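Long-range contacts in dihydropteroate synthase (Anaplasma phagocytophilum, PDB 6UCZ), which catalyses the condensation of 6-hydroxymethyl-7,8-dihydropterin pyrophosphate with p-aminobenzoate to give dihydropteroate, a step of folate biosynthesis: residues 132-137 with 154-159; 73-78 with 114-119. One frame throughout, in Å; residues are numbered along the deposited sequence.

Interaction 1: 132-137 with 154-159. With PMM (pterin-6-yl-methyl-monophosphate), chain C.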
# COMPACT_ATOMS: atom_id res chain seq x y z
N ILE A 132 -4.89 8.52 1.69
CA ILE A 132 -4.06 8.12 2.82
C ILE A 132 -3.78 6.63 2.68
O ILE A 132 -4.71 5.81 2.67
CB ILE A 132 -4.73 8.40 4.17
CG1 ILE A 132 -5.21 9.85 4.29
CG2 ILE A 132 -3.76 8.05 5.31
CD1 ILE A 132 -6.03 10.07 5.54
N ASN A 133 -2.52 6.26 2.57
CA ASN A 133 -2.14 4.85 2.63
C ASN A 133 -1.73 4.61 4.08
O ASN A 133 -0.56 4.71 4.44
CB ASN A 133 -1.03 4.53 1.63
CG ASN A 133 -0.51 3.12 1.78
OD1 ASN A 133 -1.14 2.27 2.42
ND2 ASN A 133 0.67 2.88 1.23
N ASP A 134 -2.72 4.31 4.92
CA ASP A 134 -2.49 4.20 6.37
C ASP A 134 -1.89 2.84 6.65
O ASP A 134 -2.59 1.89 7.03
CB ASP A 134 -3.77 4.41 7.16
CG ASP A 134 -3.56 4.25 8.67
OD1 ASP A 134 -2.40 4.25 9.13
OD2 ASP A 134 -4.57 4.13 9.40
N GLN A 135 -0.57 2.76 6.53
CA GLN A 135 0.14 1.51 6.78
C GLN A 135 0.02 1.08 8.24
O GLN A 135 0.23 -0.10 8.55
CB GLN A 135 1.60 1.71 6.41
CG GLN A 135 2.47 0.49 6.48
CD GLN A 135 3.94 0.83 6.41
OE1 GLN A 135 4.78 0.08 6.92
NE2 GLN A 135 4.27 1.97 5.79
N GLY A 136 -0.38 1.98 9.14
CA GLY A 136 -0.60 1.61 10.51
C GLY A 136 -1.97 1.06 10.80
O GLY A 136 -2.19 0.53 11.89
N GLY A 137 -2.90 1.17 9.84
CA GLY A 137 -4.24 0.67 10.06
C GLY A 137 -4.90 1.25 11.30
O GLY A 137 -5.34 0.50 12.18
N ILE A 154 -8.89 6.04 1.78
CA ILE A 154 -7.92 5.56 2.75
C ILE A 154 -7.70 4.06 2.61
O ILE A 154 -8.65 3.28 2.56
CB ILE A 154 -8.35 5.92 4.19
CG1 ILE A 154 -7.40 5.28 5.21
CG2 ILE A 154 -9.80 5.56 4.46
CD1 ILE A 154 -7.38 6.02 6.54
N ILE A 155 -6.43 3.66 2.55
CA ILE A 155 -6.03 2.26 2.65
C ILE A 155 -5.65 1.98 4.09
O ILE A 155 -4.87 2.73 4.69
CB ILE A 155 -4.85 1.95 1.72
CG1 ILE A 155 -5.15 2.40 0.29
CG2 ILE A 155 -4.51 0.43 1.75
CD1 ILE A 155 -3.90 2.50 -0.56
N ILE A 156 -6.21 0.91 4.67
CA ILE A 156 -5.79 0.41 5.97
C ILE A 156 -5.14 -0.96 5.76
O ILE A 156 -5.72 -1.83 5.10
CB ILE A 156 -6.96 0.34 6.97
CG1 ILE A 156 -8.18 -0.37 6.36
CG2 ILE A 156 -7.33 1.75 7.45
CD1 ILE A 156 -9.32 -0.58 7.37
N MET A 157 -3.93 -1.13 6.30
CA MET A 157 -3.11 -2.31 6.07
C MET A 157 -2.97 -3.14 7.34
O MET A 157 -2.68 -2.58 8.41
CB MET A 157 -1.72 -1.91 5.59
CG MET A 157 -0.90 -3.09 5.08
SD MET A 157 0.86 -2.72 5.07
CE MET A 157 1.22 -2.81 6.84
N HIS A 158 -3.15 -4.46 7.23
CA HIS A 158 -2.99 -5.33 8.40
C HIS A 158 -1.52 -5.50 8.78
O HIS A 158 -0.66 -5.68 7.91
CB HIS A 158 -3.60 -6.71 8.13
CG HIS A 158 -3.48 -7.64 9.31
ND1 HIS A 158 -2.33 -8.36 9.57
CD2 HIS A 158 -4.33 -7.91 10.32
CE1 HIS A 158 -2.50 -9.05 10.69
NE2 HIS A 158 -3.71 -8.80 11.15
N HIS A 159 -1.25 -5.50 10.08
CA HIS A 159 0.08 -5.82 10.60
C HIS A 159 0.00 -6.38 12.02
O HIS A 159 -1.03 -6.29 12.68
CB HIS A 159 0.99 -4.58 10.55
CG HIS A 159 0.48 -3.43 11.36
ND1 HIS A 159 0.64 -3.36 12.72
CD2 HIS A 159 -0.23 -2.34 11.00
CE1 HIS A 159 0.07 -2.25 13.17
NE2 HIS A 159 -0.46 -1.61 12.14
N5 PMM C . 4.36 -2.39 2.25
C6 PMM C . 5.30 -1.51 2.62
C7 PMM C . 4.98 -0.18 2.86
N8 PMM C . 3.74 0.32 2.76
N1 PMM C . 1.54 -0.04 2.26
C2 PMM C . 0.57 -0.86 1.91
N2 PMM C . -0.69 -0.41 1.81
N3 PMM C . 0.77 -2.19 1.65
C4 PMM C . 1.98 -2.84 1.73
O4 PMM C . 2.07 -4.04 1.50
C4A PMM C . 3.10 -1.96 2.12
C8A PMM C . 2.81 -0.57 2.39
C9 PMM C . 6.68 -2.06 2.81
O10 PMM C . 7.25 -2.39 1.53
PA PMM C . 8.44 -1.53 0.86
O1P PMM C . 8.87 -2.36 -0.37
O2P PMM C . 9.62 -1.54 1.83
O3P PMM C . 7.96 -0.16 0.52
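Ile132 O is gripped twice from the neighbouring strand: the amide of Ile155 makes a fairly straight bond to it (N to O 2.8 Å), and the CA-H of Ile154 makes a weaker contact with it. Asp134 N returns a bond to Ile155 O, setting the two strands in parallel register. Beyond them a type I turn from Asp134 to Gly137 is held to the other segment by His159, whose NE2 donates to Gly136 O at 2.8 Å. That oxygen lies in the imidazole plane, although the donor sits 56° above the carbonyl plane. The side chain of Asn133 grips the pyrimidine end of the pterin with two bonds: its OD1 accepts from PMM N2 at 2.8 Å, almost straight at 176°, and its ND2 gives to PMM N1 at 3.2 Å. Asp71 holds the same ND2. Gln135 and Met157 lie side by side over one face of the pterin, with the Gln135 amide NE2 held by Asp114. Met157 SD stands 3.5 Å above PMM N3, and its bent end (chi3 74°) brings CE to 3.5 Å from Gln135 CG. Gln135 O and Met157 O are buried without a polar partner. These two strands and helix 143-148 form one beta-alpha-beta unit of the TIM barrel; Ile132 and Ile154 pack on that helix, while strands 110-115 and 202-205 flank the pair.

Interaction 2: 73-78 with 114-119; sequences GAESTA and DTRNAK. With PMM (pterin-6-yl-methyl-monophosphate), chain C.
Glu75 and Arg116 make the close-packed part of this contact: the carboxylate lies over one face of the guanidinium, the two planes only 21° apart. Glu75 OE1 comes to 3.4 Å from Arg116 NE, a salt bridge made by charge alone, since the oxygen stands well out of the guanidinium plane and no N-H points at it. An extended Glu75 side chain, with CG opposite the backbone N (chi1 -167°), reaches across to a bend in the arginine chain (chi3 72°). Toward the sheet, Gly73 CA rests 4.0 Å from the CB of buried Asp114, where two neighbouring strands end. The rest is looser and filled by water. Water 2 joins Glu75 OE1, at 2.6 Å, to the amide of Arg116, and water 3 links the same oxygen to Asn117 ND2, which Glu89 also holds. Waters 1 and 4 span from the amides of Ala74 and Glu75 to Asp114 O, lying 2.6 Å and 2.8 Å from that oxygen. On the ligand side Asp114 OD2 is 2.9 Å from PMM N8 and salt-bridged to Arg274, OD1 takes a hydrogen bond from Gln135, and Thr77 CG2 touches PMM C9 at 3.5 Å. With no direct hydrogen bond between the segments, stacked charges and water join the 73-78 loop to the end of strand 110-115 and the link after it, probably fixing their geometry less strictly than direct bonds would.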
# COMPACT_ATOMS: atom_id res chain seq x y z
N GLY A 73 6.35 7.76 0.44
CA GLY A 73 6.61 7.37 1.81
C GLY A 73 7.98 7.78 2.29
O GLY A 73 8.95 7.78 1.52
N ALA A 74 8.08 8.14 3.56
CA ALA A 74 9.32 8.63 4.13
C ALA A 74 9.80 7.83 5.33
O ALA A 74 10.87 8.15 5.87
CB ALA A 74 9.18 10.09 4.56
N GLU A 75 9.07 6.80 5.76
CA GLU A 75 9.49 5.98 6.90
C GLU A 75 9.72 4.56 6.41
O GLU A 75 8.75 3.85 6.10
CB GLU A 75 8.45 6.01 8.03
CG GLU A 75 9.00 5.44 9.35
CD GLU A 75 8.06 5.63 10.54
OE1 GLU A 75 6.88 5.96 10.33
OE2 GLU A 75 8.52 5.43 11.69
N SER A 76 10.98 4.14 6.37
CA SER A 76 11.28 2.76 6.04
C SER A 76 10.71 1.85 7.11
O SER A 76 10.93 2.05 8.31
CB SER A 76 12.79 2.55 5.91
OG SER A 76 13.13 1.18 6.01
N THR A 77 9.96 0.84 6.67
CA THR A 77 9.35 -0.12 7.58
C THR A 77 10.08 -1.46 7.52
O THR A 77 9.59 -2.45 8.07
CB THR A 77 7.86 -0.26 7.26
OG1 THR A 77 7.22 -1.08 8.25
CG2 THR A 77 7.67 -0.86 5.89
N ALA A 78 11.26 -1.49 6.89
CA ALA A 78 12.07 -2.69 6.75
C ALA A 78 12.44 -3.23 8.13
O ALA A 78 12.47 -2.49 9.12
CB ALA A 78 13.32 -2.38 5.93
N ASP A 114 1.97 7.51 2.22
CA ASP A 114 2.20 6.27 2.95
C ASP A 114 2.73 6.67 4.32
O ASP A 114 3.90 7.04 4.45
CB ASP A 114 3.17 5.35 2.20
CG ASP A 114 3.37 4.01 2.88
OD1 ASP A 114 2.97 3.82 4.06
OD2 ASP A 114 3.94 3.12 2.22
N THR A 115 1.86 6.65 5.32
CA THR A 115 2.26 7.08 6.66
C THR A 115 1.40 6.35 7.68
O THR A 115 0.27 5.95 7.39
CB THR A 115 2.12 8.59 6.84
OG1 THR A 115 2.53 8.96 8.16
CG2 THR A 115 0.67 9.03 6.64
N ARG A 116 1.95 6.18 8.87
CA ARG A 116 1.16 5.74 10.01
C ARG A 116 0.72 6.89 10.91
O ARG A 116 -0.01 6.65 11.87
CB ARG A 116 1.96 4.71 10.83
CG ARG A 116 3.03 5.32 11.71
CD ARG A 116 3.84 4.24 12.37
NE ARG A 116 4.71 3.60 11.38
CZ ARG A 116 5.76 2.85 11.67
NH1 ARG A 116 6.11 2.64 12.94
NH2 ARG A 116 6.48 2.31 10.69
N ASN A 117 1.13 8.13 10.61
CA ASN A 117 0.91 9.29 11.49
C ASN A 117 -0.20 10.19 10.96
O ASN A 117 -0.10 10.68 9.83
CB ASN A 117 2.20 10.11 11.64
CG ASN A 117 3.32 9.33 12.29
OD1 ASN A 117 3.12 8.71 13.33
ND2 ASN A 117 4.50 9.37 11.70
N ALA A 118 -1.21 10.44 11.79
CA ALA A 118 -2.35 11.25 11.34
C ALA A 118 -1.92 12.67 10.96
O ALA A 118 -2.45 13.24 9.99
CB ALA A 118 -3.42 11.30 12.43
N LYS A 119 -0.98 13.26 11.69
CA LYS A 119 -0.53 14.61 11.38
C LYS A 119 0.10 14.68 10.00
O LYS A 119 -0.13 15.64 9.24
CB LYS A 119 0.46 15.11 12.43
CG LYS A 119 0.91 16.56 12.24
CD LYS A 119 -0.25 17.53 12.02
CE LYS A 119 -0.87 17.99 13.32
NZ LYS A 119 -1.52 19.32 13.17
N5 PMM C . 4.36 -2.39 2.25
C6 PMM C . 5.30 -1.51 2.62
C7 PMM C . 4.98 -0.18 2.86
N8 PMM C . 3.74 0.32 2.76
N1 PMM C . 1.54 -0.04 2.26
C2 PMM C . 0.57 -0.86 1.91
N2 PMM C . -0.69 -0.41 1.81
N3 PMM C . 0.77 -2.19 1.65
C4 PMM C . 1.98 -2.84 1.73
O4 PMM C . 2.07 -4.04 1.50
C4A PMM C . 3.10 -1.96 2.12
C8A PMM C . 2.81 -0.57 2.39
C9 PMM C . 6.68 -2.06 2.81
O10 PMM C . 7.25 -2.39 1.53
PA PMM C . 8.44 -1.53 0.86
O1P PMM C . 8.87 -2.36 -0.37
O2P PMM C . 9.62 -1.54 1.83
O3P PMM C . 7.96 -0.16 0.52
O HOH W 1 5.84 8.63 5.05
O HOH W 2 4.89 6.68 8.88
O HOH W 3 6.68 8.40 12.38
O HOH W 4 6.35 5.65 4.86

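Overall arrangement
Interaction 1 is wholly buried and belongs to the barrel wall, whereas interaction 2 is partly exposed and joins the loop after strand 69-73 to the end of strand 110-115 and the start of helix 118-127. Direct backbone bonds dominate the first; charge and water carry the second. They lie about 10 Å apart, centre to centre, and meet along neighbouring strands 110-115 and 131-134, where Asn133 O probably bonds Thr115 N at 3.2 Å. Gln135 reaches over to interaction 2, its NE2 probably bonding Asp114 OD1 at 2.8 Å. Both contacts touch the pterin ligand, so together they line adjoining parts of its pocket at the C-terminal ends of the strands.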